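Local coordinates for protein glyoxylate reductase (Paecilomyces sp. J18, PDB 3WNV) that acts as a fungal glyoxylate reductase, an oxidoreductase that probably reduces glyoxylate to glycolate with a nicotinamide cofactor held by a Rossmann-type domain, at residues 213-218 / 245-250; 155-160 / 208-213. All blocks are in the same frame, centred on the assembly; numbering follows the deposited sequence.

Both contacts lie in the NAD-binding, Rossmann-type domain of a D-isomer-specific 2-hydroxyacid dehydrogenase. Their centres are about 15 Å apart. Contact 2 comes first along the chain and joins two neighbouring strands, 156-160 and 210-213, in the middle of a parallel sheet. Contact 1 follows. It packs the loop after strand 210-213 against the loop after strand 237-241, the next strand of that sheet. L213 belongs to both contacts. Just past it, N214 N probably bonds to L160 O at 2.8 Å, and the L215 side chain packs on L160. The sheet core therefore continues directly into loops at its C-terminal edge, where Rossmann domains usually bind their dinucleotide.

Contact 1: residues 213-218 / 245-250; sequences LNLALN and GALIDE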
loop_
_atom_site.group_PDB
_atom_site.type_symbol
_atom_site.label_atom_id
_atom_site.label_comp_id
_atom_site.label_asym_id
_atom_site.label_seq_id
_atom_site.Cartn_x
_atom_site.Cartn_y
_atom_site.Cartn_z
ATOM N N LEU A 213 4.614 -9.862 2.706
ATOM C CA LEU A 213 5.350 -8.699 3.189
ATOM C C LEU A 213 4.490 -7.453 3.305
ATOM O O LEU A 213 3.603 -7.240 2.479
ATOM C CB LEU A 213 6.611 -8.425 2.330
ATOM C CG LEU A 213 6.688 -8.463 0.789
ATOM C CD1 LEU A 213 8.111 -7.960 0.397
ATOM C CD2 LEU A 213 6.511 -9.835 0.198
ATOM N N ASN A 214 4.719 -6.684 4.368
ATOM C CA ASN A 214 4.078 -5.378 4.546
ATOM C C ASN A 214 5.084 -4.330 4.994
ATOM O O ASN A 214 5.136 -3.963 6.165
ATOM C CB ASN A 214 2.949 -5.457 5.575
ATOM C CG ASN A 214 2.045 -6.661 5.372
ATOM O OD1 ASN A 214 1.164 -6.704 4.470
ATOM N ND2 ASN A 214 2.241 -7.655 6.214
ATOM N N LEU A 215 5.917 -3.874 4.070
ATOM C CA LEU A 215 6.894 -2.841 4.370
ATOM C C LEU A 215 6.553 -1.609 3.580
ATOM O O LEU A 215 6.020 -1.688 2.459
ATOM C CB LEU A 215 8.311 -3.286 3.947
ATOM C CG LEU A 215 8.829 -4.502 4.660
ATOM C CD1 LEU A 215 10.179 -4.865 4.100
ATOM C CD2 LEU A 215 8.962 -4.164 6.164
ATOM N N ALA A 216 6.898 -0.465 4.156
ATOM C CA ALA A 216 6.919 0.789 3.449
ATOM C C ALA A 216 8.033 0.696 2.428
ATOM O O ALA A 216 9.092 0.110 2.686
ATOM C CB ALA A 216 7.184 1.906 4.414
ATOM N N LEU A 217 7.796 1.257 1.259
ATOM C CA LEU A 217 8.814 1.295 0.233
ATOM C C LEU A 217 9.748 2.465 0.447
ATOM O O LEU A 217 9.306 3.614 0.586
ATOM C CB LEU A 217 8.134 1.454 -1.127
ATOM C CG LEU A 217 9.062 1.435 -2.317
ATOM C CD1 LEU A 217 9.895 0.065 -2.363
ATOM C CD2 LEU A 217 8.337 1.701 -3.672
ATOM N N ASN A 218 11.047 2.177 0.466
ATOM C CA ASN A 218 12.073 3.222 0.470
ATOM C C ASN A 218 13.345 2.742 -0.250
ATOM O O ASN A 218 13.396 1.624 -0.753
ATOM C CB ASN A 218 12.343 3.752 1.916
ATOM C CG ASN A 218 12.951 2.708 2.848
ATOM O OD1 ASN A 218 13.849 1.949 2.464
ATOM N ND2 ASN A 218 12.492 2.684 4.092
ATOM N N GLY A 245 5.114 -3.240 -5.015
ATOM C CA GLY A 245 5.692 -4.315 -5.809
ATOM C C GLY A 245 7.207 -4.211 -5.856
ATOM O O GLY A 245 7.886 -5.216 -6.014
ATOM N N ALA A 246 7.736 -3.007 -5.665
ATOM C CA ALA A 246 9.168 -2.797 -5.815
ATOM C C ALA A 246 9.962 -3.302 -4.623
ATOM O O ALA A 246 11.210 -3.261 -4.632
ATOM C CB ALA A 246 9.511 -1.301 -6.107
ATOM N N LEU A 247 9.272 -3.846 -3.628
ATOM C CA LEU A 247 9.934 -4.535 -2.520
ATOM C C LEU A 247 10.561 -5.829 -3.000
ATOM O O LEU A 247 11.452 -6.389 -2.345
ATOM C CB LEU A 247 8.936 -4.872 -1.404
ATOM C CG LEU A 247 8.268 -3.691 -0.681
ATOM C CD1 LEU A 247 7.148 -4.296 0.190
ATOM C CD2 LEU A 247 9.268 -2.892 0.176
ATOM N N ILE A 248 10.091 -6.316 -4.147
ATOM C CA ILE A 248 10.624 -7.538 -4.711
ATOM C C ILE A 248 11.274 -7.188 -6.042
ATOM O O ILE A 248 10.752 -6.356 -6.777
ATOM C CB ILE A 248 9.518 -8.574 -4.988
ATOM C CG1 ILE A 248 8.737 -8.828 -3.715
ATOM C CG2 ILE A 248 10.163 -9.863 -5.595
ATOM C CD1 ILE A 248 7.490 -9.703 -3.880
ATOM N N ASP A 249 12.443 -7.786 -6.296
ATOM C CA ASP A 249 13.116 -7.742 -7.586
ATOM C C ASP A 249 12.277 -8.624 -8.522
ATOM O O ASP A 249 12.414 -9.856 -8.526
ATOM C CB ASP A 249 14.551 -8.295 -7.430
ATOM C CG ASP A 249 15.324 -8.289 -8.736
ATOM O OD1 ASP A 249 14.689 -8.163 -9.792
ATOM O OD2 ASP A 249 16.577 -8.408 -8.720
ATOM N N GLU A 250 11.362 -8.002 -9.265
ATOM C CA GLU A 250 10.342 -8.777 -9.978
ATOM C C GLU A 250 10.982 -9.657 -11.043
ATOM O O GLU A 250 10.500 -10.756 -11.338
ATOM C CB GLU A 250 9.311 -7.820 -10.590
ATOM C CG GLU A 250 7.992 -8.483 -10.976
ATOM C CD GLU A 250 6.904 -7.420 -11.211
ATOM O OE1 GLU A 250 6.559 -6.749 -10.213
ATOM O OE2 GLU A 250 6.421 -7.219 -12.373
#
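The flat groups in this contact are peptide carbonyls, with no aromatic ring, and L247 meets two of them with its two methyls. Its CD1 lies 3.6 Å from L215 O. Its CD2 lies 3.9 Å from A216 O and also touches L215 CB. The isobutyl group thus bears on the main chain as well as on side chains. Its CG sits beside the backbone N, anti to the carbonyl carbon (chi1 -64°), and the fork of the side chain reaches the facing loop. L213 approaches from one end of 213-218. It slides past L247 in the opposite direction and sets CD1 3.7 Å from L247 CB. Its other methyl, CD2, reaches I248 CD1 at 4.2 Å. From the other end comes L217, whose side chain also runs counter to L247. L217 CD1 is 3.9 Å from L247 CD2, and both L217 methyls rest near A246 CB. No hydrogen bond crosses between the segments, so this is apolar packing.

The two segments follow adjacent parallel strands of the Rossmann-type sheet, 210-213 and 237-241, at their C-terminal ends. A short 3-10 turn, 245-247, presents A246 and L247; I248 N bonds back to G245 O at 3.1 Å. An alanine in place of L247 would keep the touch of CB on L213 CD1, but losing both methyls would probably open a gap against L215 and the L217 CD1 methyl. Around the contact, A216 O and N218 N both bond to T221 OG1. The backbone of L247 pairs with I225. The L215 side chain also touches the glycine-rich GxGxxG-like turn, which probably faces the cofactor.

Contact 2: residues 155-160 / 208-213; sequences KTLGIL and SDVFSL
The side chains of D209 and T156 cross at about a right angle, and the D209 carboxylate closes the N-terminal end of the strand pair. D209 OD2 accepts from T156 N at 2.8 Å, almost straight at 174°, through its anti lone pair. The aspartate CG lies beside its own backbone N (chi1 -62°), which turns the carboxylate towards strand 156-160. The K155 side chain also crosses that of D209 at about a right angle, but meets it through carbon: K155 CB lies 3.7 Å from D209 OD2. The K155 amine goes to D151 O instead, while D209 OD1 forms a salt bridge with K234.

Further along, L157 leans obliquely over V210 on one face of the sheet, with L157 CD1 3.6 Å from V210 CG1. I159 and S212 follow on the same face, where I159 CG1 lies 3.6 Å from S212 OG. Helix 164-175 covers L157 and I159 there. These strands are the central neighbours of the parallel Rossmann-type sheet, where its two halves meet. Four near-straight backbone bonds hold the pair. V210 N to T156 O comes first, at 3.0 Å. G158 N to V210 O, S212 N to G158 O and L160 N to S212 O follow. On the other face, L160 CB stands 4.1 Å from F211 CZ, approaching the ring obliquely. Helix 201-207 packs on both residues. At G158, a beta carbon on this side would collide with S208 OG, which is bonded to L204 O.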
loop_
_atom_site.group_PDB
_atom_site.type_symbol
_atom_site.label_atom_id
_atom_site.label_comp_id
_atom_site.label_asym_id
_atom_site.label_seq_id
_atom_site.Cartn_x
_atom_site.Cartn_y
_atom_site.Cartn_z
ATOM N N LYS A 155 0.274 -25.182 7.820
ATOM C CA LYS A 155 1.426 -24.566 7.186
ATOM C C LYS A 155 1.811 -23.259 7.863
ATOM O O LYS A 155 0.997 -22.625 8.513
ATOM C CB LYS A 155 1.146 -24.306 5.711
ATOM C CG LYS A 155 0.988 -25.613 4.899
ATOM C CD LYS A 155 1.018 -25.337 3.411
ATOM C CE LYS A 155 1.343 -26.625 2.669
ATOM N NZ LYS A 155 0.398 -27.704 3.078
ATOM N N THR A 156 3.047 -22.826 7.646
ATOM C CA THR A 156 3.540 -21.562 8.231
ATOM C C THR A 156 3.381 -20.331 7.318
ATOM O O THR A 156 3.870 -20.305 6.157
ATOM C CB THR A 156 5.019 -21.734 8.671
ATOM O OG1 THR A 156 5.060 -22.764 9.648
ATOM C CG2 THR A 156 5.566 -20.468 9.308
ATOM N N LEU A 157 2.613 -19.352 7.807
ATOM C CA LEU A 157 2.573 -18.025 7.213
ATOM C C LEU A 157 3.681 -17.166 7.826
ATOM O O LEU A 157 3.733 -16.953 9.051
ATOM C CB LEU A 157 1.202 -17.346 7.438
ATOM C CG LEU A 157 1.190 -15.901 6.904
ATOM C CD1 LEU A 157 1.407 -15.914 5.374
ATOM C CD2 LEU A 157 -0.146 -15.198 7.200
ATOM N N GLY A 158 4.589 -16.694 6.976
ATOM C CA GLY A 158 5.627 -15.759 7.411
ATOM C C GLY A 158 5.301 -14.348 6.939
ATOM O O GLY A 158 4.892 -14.122 5.790
ATOM N N ILE A 159 5.428 -13.391 7.847
ATOM C CA ILE A 159 5.056 -11.998 7.565
ATOM C C ILE A 159 6.304 -11.123 7.795
ATOM O O ILE A 159 6.829 -11.010 8.910
ATOM C CB ILE A 159 3.869 -11.520 8.458
ATOM C CG1 ILE A 159 2.607 -12.353 8.200
ATOM C CG2 ILE A 159 3.578 -10.000 8.275
ATOM C CD1 ILE A 159 1.440 -12.022 9.144
ATOM N N LEU A 160 6.801 -10.526 6.726
ATOM C CA LEU A 160 7.867 -9.525 6.897
ATOM C C LEU A 160 7.233 -8.142 7.038
ATOM O O LEU A 160 6.777 -7.593 6.065
ATOM C CB LEU A 160 8.790 -9.556 5.677
ATOM C CG LEU A 160 9.939 -8.536 5.660
ATOM C CD1 LEU A 160 10.881 -8.837 6.811
ATOM C CD2 LEU A 160 10.629 -8.643 4.320
ATOM N N SER A 208 9.026 -20.090 6.218
ATOM C CA SER A 208 7.721 -19.776 5.672
ATOM C C SER A 208 7.275 -20.723 4.543
ATOM O O SER A 208 7.998 -20.898 3.530
ATOM C CB SER A 208 7.739 -18.352 5.078
ATOM O OG SER A 208 8.163 -17.450 6.050
ATOM N N ASP A 209 6.083 -21.312 4.680
ATOM C CA ASP A 209 5.463 -21.960 3.515
ATOM C C ASP A 209 4.818 -20.955 2.564
ATOM O O ASP A 209 4.840 -21.107 1.319
ATOM C CB ASP A 209 4.447 -22.991 3.984
ATOM C CG ASP A 209 5.109 -24.071 4.791
ATOM O OD1 ASP A 209 5.985 -24.758 4.219
ATOM O OD2 ASP A 209 4.835 -24.190 6.012
ATOM N N VAL A 210 4.215 -19.938 3.163
ATOM C CA VAL A 210 3.669 -18.791 2.452
ATOM C C VAL A 210 4.406 -17.585 3.022
ATOM O O VAL A 210 4.452 -17.389 4.259
ATOM C CB VAL A 210 2.136 -18.630 2.680
ATOM C CG1 VAL A 210 1.633 -17.295 2.100
ATOM C CG2 VAL A 210 1.364 -19.787 2.011
ATOM N N PHE A 211 5.021 -16.806 2.144
ATOM C CA PHE A 211 5.824 -15.662 2.594
ATOM C C PHE A 211 5.152 -14.372 2.172
ATOM O O PHE A 211 4.985 -14.122 0.981
ATOM C CB PHE A 211 7.232 -15.768 1.987
ATOM C CG PHE A 211 8.169 -14.687 2.436
ATOM C CD1 PHE A 211 8.143 -13.420 1.840
ATOM C CD2 PHE A 211 9.069 -14.943 3.494
ATOM C CE1 PHE A 211 9.018 -12.402 2.288
ATOM C CE2 PHE A 211 9.945 -13.953 3.916
ATOM C CZ PHE A 211 9.912 -12.676 3.310
ATOM N N SER A 212 4.833 -13.499 3.117
ATOM C CA SER A 212 4.114 -12.246 2.755
ATOM C C SER A 212 4.805 -11.017 3.335
ATOM O O SER A 212 5.537 -11.101 4.336
ATOM C CB SER A 212 2.666 -12.289 3.237
ATOM O OG SER A 212 2.651 -12.130 4.656
ATOM N N LEU A 213 4.614 -9.862 2.706
ATOM C CA LEU A 213 5.350 -8.699 3.189
ATOM C C LEU A 213 4.490 -7.453 3.305
ATOM O O LEU A 213 3.603 -7.240 2.479
ATOM C CB LEU A 213 6.611 -8.425 2.330
ATOM C CG LEU A 213 6.688 -8.463 0.789
ATOM C CD1 LEU A 213 8.111 -7.960 0.397
ATOM C CD2 LEU A 213 6.511 -9.835 0.198
#